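Local coordinates for Glyco_hydro_cc domain-containing protein (Blastomyces gilchristii, PDB 6UB0), which probably hydrolyses beta-1,3-glucan as a curdlan-specific exo-beta-1,3-glucanase of glycoside hydrolase family 128, at residues A[6-11]-A[25-30]; A[13-18]-A[209-214]. One frame throughout, in Å; residues are numbered along the deposited sequence.

Interaction 1. Residues A[6-11]-A[25-30]; sequences GLAYNN and WSYNWE. With BGC (beta-D-glucopyranose), chain B.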
loop_
_atom_site.group_PDB
_atom_site.type_symbol
_atom_site.label_atom_id
_atom_site.label_comp_id
_atom_site.label_asym_id
_atom_site.label_seq_id
_atom_site.Cartn_x
_atom_site.Cartn_y
_atom_site.Cartn_z
ATOM N N GLY A 6 -4.065 -8.012 -1.926
ATOM C CA GLY A 6 -4.296 -6.966 -2.933
ATOM C C GLY A 6 -3.601 -7.215 -4.267
ATOM O O GLY A 6 -2.535 -7.880 -4.284
ATOM N N LEU A 7 -4.101 -6.543 -5.302
ATOM C CA LEU A 7 -3.526 -6.563 -6.673
ATOM C C LEU A 7 -3.030 -5.147 -6.981
ATOM O O LEU A 7 -3.840 -4.294 -7.343
ATOM C CB LEU A 7 -4.608 -7.052 -7.632
ATOM C CG LEU A 7 -4.992 -8.536 -7.464
ATOM C CD1 LEU A 7 -6.173 -8.851 -8.369
ATOM C CD2 LEU A 7 -3.819 -9.457 -7.757
ATOM N N ALA A 8 -1.706 -4.939 -6.902
ATOM C CA ALA A 8 -1.010 -3.675 -7.207
ATOM C C ALA A 8 -0.601 -3.696 -8.704
ATOM O O ALA A 8 0.177 -4.536 -9.095
ATOM C CB ALA A 8 0.180 -3.572 -6.300
ATOM N N TYR A 9 -1.175 -2.841 -9.551
ATOM C CA TYR A 9 -0.990 -2.975 -11.018
ATOM C C TYR A 9 -0.754 -1.646 -11.716
ATOM O O TYR A 9 -0.988 -0.589 -11.170
ATOM C CB TYR A 9 -2.250 -3.536 -11.680
ATOM C CG TYR A 9 -3.476 -2.679 -11.629
ATOM C CD1 TYR A 9 -4.287 -2.605 -10.495
ATOM C CD2 TYR A 9 -3.827 -1.870 -12.702
ATOM C CE1 TYR A 9 -5.447 -1.861 -10.487
ATOM C CE2 TYR A 9 -4.970 -1.104 -12.683
ATOM C CZ TYR A 9 -5.763 -1.064 -11.565
ATOM O OH TYR A 9 -6.883 -0.309 -11.617
ATOM N N ASN A 10 -0.258 -1.745 -12.931
ATOM C CA ASN A 10 -0.246 -0.632 -13.907
ATOM C C ASN A 10 -1.221 -0.959 -15.056
ATOM O O ASN A 10 -2.121 -0.125 -15.367
ATOM C CB ASN A 10 1.186 -0.365 -14.372
ATOM C CG ASN A 10 2.090 0.306 -13.353
ATOM O OD1 ASN A 10 3.295 0.355 -13.575
ATOM N ND2 ASN A 10 1.554 0.862 -12.273
ATOM N N ASN A 11 -1.125 -2.160 -15.607
ATOM C CA ASN A 11 -1.953 -2.616 -16.757
ATOM C C ASN A 11 -3.211 -3.314 -16.228
ATOM O O ASN A 11 -3.074 -4.372 -15.618
ATOM C CB ASN A 11 -1.143 -3.557 -17.648
ATOM C CG ASN A 11 -1.876 -3.997 -18.892
ATOM O OD1 ASN A 11 -3.083 -3.756 -19.040
ATOM N ND2 ASN A 11 -1.163 -4.682 -19.773
ATOM N N TRP A 25 -8.992 -6.451 -3.221
ATOM C CA TRP A 25 -8.687 -5.056 -3.562
ATOM C C TRP A 25 -7.519 -4.917 -4.543
ATOM O O TRP A 25 -6.712 -5.859 -4.776
ATOM C CB TRP A 25 -8.447 -4.261 -2.275
ATOM C CG TRP A 25 -7.147 -4.540 -1.601
ATOM C CD1 TRP A 25 -6.827 -5.633 -0.859
ATOM C CD2 TRP A 25 -5.974 -3.708 -1.618
ATOM N NE1 TRP A 25 -5.539 -5.544 -0.414
ATOM C CE2 TRP A 25 -4.995 -4.373 -0.855
ATOM C CE3 TRP A 25 -5.680 -2.465 -2.217
ATOM C CZ2 TRP A 25 -3.715 -3.841 -0.694
ATOM C CZ3 TRP A 25 -4.422 -1.948 -2.055
ATOM C CH2 TRP A 25 -3.487 -2.600 -1.254
ATOM N N SER A 26 -7.453 -3.713 -5.104
ATOM C CA SER A 26 -6.490 -3.319 -6.130
ATOM C C SER A 26 -6.115 -1.860 -5.946
ATOM O O SER A 26 -6.911 -1.093 -5.371
ATOM C CB SER A 26 -6.996 -3.538 -7.487
ATOM O OG SER A 26 -8.022 -2.643 -7.755
ATOM N N TYR A 27 -4.943 -1.489 -6.465
ATOM C CA TYR A 27 -4.560 -0.070 -6.621
ATOM C C TYR A 27 -3.492 -0.060 -7.691
ATOM O O TYR A 27 -2.962 -1.121 -7.989
ATOM C CB TYR A 27 -4.194 0.544 -5.261
ATOM C CG TYR A 27 -2.754 0.443 -4.844
ATOM C CD1 TYR A 27 -2.225 -0.781 -4.450
ATOM C CD2 TYR A 27 -1.912 1.558 -4.858
ATOM C CE1 TYR A 27 -0.881 -0.886 -4.090
ATOM C CE2 TYR A 27 -0.603 1.475 -4.423
ATOM C CZ TYR A 27 -0.075 0.248 -4.064
ATOM O OH TYR A 27 1.256 0.085 -3.725
ATOM N N ASN A 28 -3.233 1.115 -8.198
ATOM C CA ASN A 28 -2.335 1.338 -9.331
ATOM C C ASN A 28 -1.519 2.608 -9.159
ATOM O O ASN A 28 -1.071 3.138 -10.193
ATOM C CB ASN A 28 -3.148 1.439 -10.613
ATOM C CG ASN A 28 -4.126 2.585 -10.702
ATOM O OD1 ASN A 28 -4.432 3.283 -9.729
ATOM N ND2 ASN A 28 -4.601 2.785 -11.908
ATOM N N TRP A 29 -1.309 3.039 -7.920
ATOM C CA TRP A 29 -0.503 4.254 -7.617
ATOM C C TRP A 29 -1.075 5.485 -8.309
ATOM O O TRP A 29 -0.315 6.485 -8.435
ATOM C CB TRP A 29 0.932 4.035 -8.087
ATOM C CG TRP A 29 1.714 2.992 -7.357
ATOM C CD1 TRP A 29 2.422 3.182 -6.217
ATOM C CD2 TRP A 29 1.876 1.603 -7.713
ATOM N NE1 TRP A 29 3.006 2.016 -5.827
ATOM C CE2 TRP A 29 2.696 1.031 -6.723
ATOM C CE3 TRP A 29 1.409 0.800 -8.751
ATOM C CZ2 TRP A 29 3.051 -0.313 -6.701
ATOM C CZ3 TRP A 29 1.798 -0.536 -8.761
ATOM C CH2 TRP A 29 2.641 -1.069 -7.788
ATOM N N GLU A 30 -2.335 5.443 -8.765
ATOM C CA GLU A 30 -2.970 6.565 -9.464
ATOM C C GLU A 30 -4.235 6.892 -8.699
ATOM O O GLU A 30 -4.689 6.087 -7.878
ATOM C CB GLU A 30 -3.361 6.231 -10.905
ATOM C CG GLU A 30 -2.193 5.951 -11.809
ATOM C CD GLU A 30 -1.319 7.165 -11.986
ATOM O OE1 GLU A 30 -1.841 8.308 -11.854
ATOM O OE2 GLU A 30 -0.113 6.956 -12.218
HETATM C C2 BGC B . 5.790 4.541 -9.075
HETATM C C3 BGC B . 4.430 4.381 -9.688
HETATM C C4 BGC B . 4.473 3.099 -10.491
HETATM C C5 BGC B . 4.917 1.922 -9.596
HETATM C C6 BGC B . 5.136 0.531 -10.207
HETATM C C1 BGC B . 6.226 3.345 -8.276
HETATM O O2 BGC B . 5.666 5.668 -8.199
HETATM O O3 BGC B . 3.979 5.557 -10.426
HETATM O O4 BGC B . 3.151 3.003 -11.021
HETATM O O5 BGC B . 6.217 2.125 -9.030
HETATM O O6 BGC B . 5.979 0.708 -11.379
HETATM O O HOH W 1 -8.925 -2.162 -10.662
HETATM O O HOH W 2 -3.607 1.862 -14.324
#

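Interaction 2. Residues A[13-18]-A[209-214]; sequences NLLTAF and FFVDNL. With BGC (beta-D-glucopyranose), chain B.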
loop_
_atom_site.group_PDB
_atom_site.type_symbol
_atom_site.label_atom_id
_atom_site.label_comp_id
_atom_site.label_asym_id
_atom_site.label_seq_id
_atom_site.Cartn_x
_atom_site.Cartn_y
_atom_site.Cartn_z
ATOM N N ASN A 13 -5.524 -4.840 -17.625
ATOM C CA ASN A 13 -5.690 -6.092 -18.420
ATOM C C ASN A 13 -5.147 -7.289 -17.628
ATOM O O ASN A 13 -5.797 -8.343 -17.663
ATOM C CB ASN A 13 -4.998 -5.999 -19.785
ATOM C CG ASN A 13 -5.642 -4.974 -20.690
ATOM O OD1 ASN A 13 -6.851 -5.028 -20.919
ATOM N ND2 ASN A 13 -4.863 -4.030 -21.207
ATOM N N LEU A 14 -4.062 -7.139 -16.864
ATOM C CA LEU A 14 -3.391 -8.340 -16.275
ATOM C C LEU A 14 -4.072 -8.870 -15.001
ATOM O O LEU A 14 -3.721 -9.990 -14.565
ATOM C CB LEU A 14 -1.935 -8.006 -15.987
ATOM C CG LEU A 14 -1.245 -7.169 -17.050
ATOM C CD1 LEU A 14 0.140 -6.788 -16.585
ATOM C CD2 LEU A 14 -1.186 -7.906 -18.376
ATOM N N LEU A 15 -5.038 -8.158 -14.437
ATOM C CA LEU A 15 -5.759 -8.604 -13.226
ATOM C C LEU A 15 -6.574 -9.871 -13.546
ATOM O O LEU A 15 -6.783 -10.670 -12.651
ATOM C CB LEU A 15 -6.627 -7.463 -12.696
ATOM C CG LEU A 15 -5.860 -6.184 -12.360
ATOM C CD1 LEU A 15 -6.798 -5.038 -12.077
ATOM C CD2 LEU A 15 -4.928 -6.385 -11.198
ATOM N N THR A 16 -6.990 -10.077 -14.798
ATOM C CA THR A 16 -7.704 -11.323 -15.200
ATOM C C THR A 16 -6.878 -12.570 -14.829
ATOM O O THR A 16 -7.476 -13.548 -14.372
ATOM C CB THR A 16 -8.139 -11.260 -16.665
ATOM O OG1 THR A 16 -9.321 -10.452 -16.637
ATOM C CG2 THR A 16 -8.433 -12.621 -17.254
ATOM N N ALA A 17 -5.554 -12.537 -14.941
ATOM C CA ALA A 17 -4.697 -13.708 -14.658
ATOM C C ALA A 17 -4.889 -14.150 -13.205
ATOM O O ALA A 17 -4.604 -15.297 -12.921
ATOM C CB ALA A 17 -3.258 -13.417 -14.977
ATOM N N PHE A 18 -5.413 -13.287 -12.343
ATOM C CA PHE A 18 -5.584 -13.543 -10.889
ATOM C C PHE A 18 -7.050 -13.830 -10.549
ATOM O O PHE A 18 -7.327 -14.019 -9.355
ATOM C CB PHE A 18 -5.050 -12.347 -10.093
ATOM C CG PHE A 18 -3.557 -12.240 -10.205
ATOM C CD1 PHE A 18 -2.752 -13.025 -9.391
ATOM C CD2 PHE A 18 -2.953 -11.399 -11.135
ATOM C CE1 PHE A 18 -1.370 -12.970 -9.493
ATOM C CE2 PHE A 18 -1.568 -11.355 -11.248
ATOM C CZ PHE A 18 -0.776 -12.141 -10.427
ATOM N N PHE A 209 4.651 -6.812 -4.625
ATOM C CA PHE A 209 5.057 -5.842 -5.659
ATOM C C PHE A 209 5.594 -6.592 -6.881
ATOM O O PHE A 209 6.669 -7.125 -6.814
ATOM C CB PHE A 209 6.102 -4.883 -5.075
ATOM C CG PHE A 209 6.626 -3.875 -6.050
ATOM C CD1 PHE A 209 5.983 -2.665 -6.270
ATOM C CD2 PHE A 209 7.798 -4.133 -6.766
ATOM C CE1 PHE A 209 6.496 -1.730 -7.145
ATOM C CE2 PHE A 209 8.286 -3.197 -7.663
ATOM C CZ PHE A 209 7.663 -1.993 -7.845
ATOM N N PHE A 210 4.898 -6.621 -8.021
ATOM C CA PHE A 210 3.511 -6.241 -8.238
ATOM C C PHE A 210 2.962 -7.057 -9.423
ATOM O O PHE A 210 3.739 -7.824 -10.052
ATOM C CB PHE A 210 3.365 -4.757 -8.533
ATOM C CG PHE A 210 4.045 -4.145 -9.758
ATOM C CD1 PHE A 210 5.399 -4.258 -9.983
ATOM C CD2 PHE A 210 3.283 -3.415 -10.647
ATOM C CE1 PHE A 210 5.972 -3.668 -11.085
ATOM C CE2 PHE A 210 3.864 -2.816 -11.753
ATOM C CZ PHE A 210 5.204 -2.939 -11.954
ATOM N N VAL A 211 1.683 -6.894 -9.725
ATOM C CA VAL A 211 0.961 -7.713 -10.750
ATOM C C VAL A 211 1.785 -7.730 -12.049
ATOM O O VAL A 211 2.056 -8.803 -12.617
ATOM C CB VAL A 211 -0.452 -7.143 -10.970
ATOM C CG1 VAL A 211 -1.028 -7.580 -12.313
ATOM C CG2 VAL A 211 -1.345 -7.479 -9.793
ATOM N N ASP A 212 2.207 -6.566 -12.528
ATOM C CA ASP A 212 2.784 -6.476 -13.891
ATOM C C ASP A 212 4.092 -7.253 -13.939
ATOM O O ASP A 212 4.516 -7.545 -15.056
ATOM C CB ASP A 212 2.987 -5.043 -14.379
ATOM C CG ASP A 212 1.687 -4.270 -14.397
ATOM O OD1 ASP A 212 0.969 -4.357 -13.389
ATOM O OD2 ASP A 212 1.384 -3.599 -15.432
ATOM N N ASN A 213 4.752 -7.511 -12.807
ATOM C CA ASN A 213 6.010 -8.299 -12.830
ATOM C C ASN A 213 5.667 -9.772 -12.595
ATOM O O ASN A 213 6.556 -10.580 -12.785
ATOM C CB ASN A 213 7.043 -7.851 -11.788
ATOM C CG ASN A 213 7.709 -6.525 -12.099
ATOM O OD1 ASN A 213 7.534 -5.929 -13.153
ATOM N ND2 ASN A 213 8.519 -6.047 -11.188
ATOM N N LEU A 214 4.458 -10.085 -12.105
ATOM C CA LEU A 214 4.029 -11.459 -11.708
ATOM C C LEU A 214 3.377 -12.182 -12.885
ATOM O O LEU A 214 3.082 -13.363 -12.735
ATOM C CB LEU A 214 3.041 -11.355 -10.548
ATOM C CG LEU A 214 3.640 -10.949 -9.200
ATOM C CD1 LEU A 214 2.523 -10.771 -8.164
ATOM C CD2 LEU A 214 4.651 -11.986 -8.730
HETATM C C2 BGC B . 5.790 4.541 -9.075
HETATM C C3 BGC B . 4.430 4.381 -9.688
HETATM C C4 BGC B . 4.473 3.099 -10.491
HETATM C C5 BGC B . 4.917 1.922 -9.596
HETATM C C6 BGC B . 5.136 0.531 -10.207
HETATM C C1 BGC B . 6.226 3.345 -8.276
HETATM O O2 BGC B . 5.666 5.668 -8.199
HETATM O O3 BGC B . 3.979 5.557 -10.426
HETATM O O4 BGC B . 3.151 3.003 -11.021
HETATM O O5 BGC B . 6.217 2.125 -9.030
HETATM O O6 BGC B . 5.979 0.708 -11.379
#

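Interaction 1. Residues A[6-11]-A[25-30]
Two neighbouring parallel strands of the TIM-barrel wall, 5-8 and 23-27, pair here and run out at their C-terminal ends into the glycan pocket. L7 sits between W25 and Y27 in the ladder: L7 N donates to W25 O (2.7 Å), Y27 N donates to L7 O, and Y9 N continues the series to Y27 O. G6 CA rests over the five-membered ring of W25 in a close CH-pi contact, 3.4 Å from its centroid; the indole NE1 itself donates to K4 O. Further along, the Y9 ring lies alongside N28 and receives N28 CB over the centre of one face, while one water bridges Y9 OH and S26 OG; Y9 OH is also bonded to P33 O. With its CG beside the backbone N (chi1 -67°), W29, whose NE1 is hydrogen-bonded to E176 OE2, offers one indole face to the sugar, BGC C5 standing 3.6 Å from W29 CD2. The Y27 hydroxyl, hydrogen-bonded to T175 O, lies toward the rim of the opposite face. The N10 amide stands steeply to this indole, at 68°. N10 ND2 gives hydrogen bonds to BGC O4 (2.9 Å) and to Y9 O (3.1 Å), the latter from above the carbonyl plane. This contact therefore grips the glucose in two ways, by an apolar indole platform and by an amide that the preceding carbonyl, Y9 O, helps to orient.

Interaction 2. Residues A[13-18]-A[209-214]
V211 has the largest buried area in this contact and meets three side chains of the 3-10 segment 13-18 with its two methyl branches. V211 CG1, anti to the backbone N (chi1 159°), lies 3.8 Å from L14 CB and 4.0 Å from F18 CE2. The other branch, V211 CG2, reaches L15 CD2 at 4.0 Å, the two side chains standing nearly perpendicular. No hydrogen bond joins the segments, and the contact consists of van der Waals packing.

F18 is the second large contributor. The F18 and V211 side chains run antiparallel alongside each other, and the ring reaches the other end of the short helix, where L214 CB lies close to the ring plane, 3.9 Å from F18 CZ. L7 of strand 5-8 also touches both F18 and V211, so the aromatic ring belongs to an apolar layer on the outer side of that strand. In barrel terms, the contact brings the loop that follows the first strand, 5-8, against the short helix 211-214 that follows the last, 203-208, across the seam where the TIM barrel closes.

L14 completes the trio at the more exposed end. Its CB packs on V211, whereas L14 CD1 extends to the carboxylate of D212, 3.6 Å from D212 OD2. This methyl contact lies beside a carboxylate already engaged through both oxygens, which accept from the backbone N-H groups of N10 and N11. On the pocket side of the same segment, F210, preceded by a cis peptide bond, presents one ring face to the hydroxymethyl carbon of the glucose, with BGC C6 3.9 Å from F210 CZ, and its neighbour F209 meets H144 edge-to-face.

Interactions 1 and 2 have centres about 9 Å apart and share a direct seam between residues 6-11 and 209-214. A8 O lies 2.9 Å from V211 N, a probable hydrogen bond that ties the first strand to the segment following the last, and N11 N approaches D212 OD2 at 2.9 Å in a second. D212 OD1 accepts from N10 N, so D212 probably helps to fix the backbone of N10, whose amide reaches the glucose. Both contacts touch this sugar: N10 and W29 of interaction 1 and F209 and F210 of interaction 2 line one pocket, which W47 and Q81 help to complete by hydrogen bonds to the same glucose.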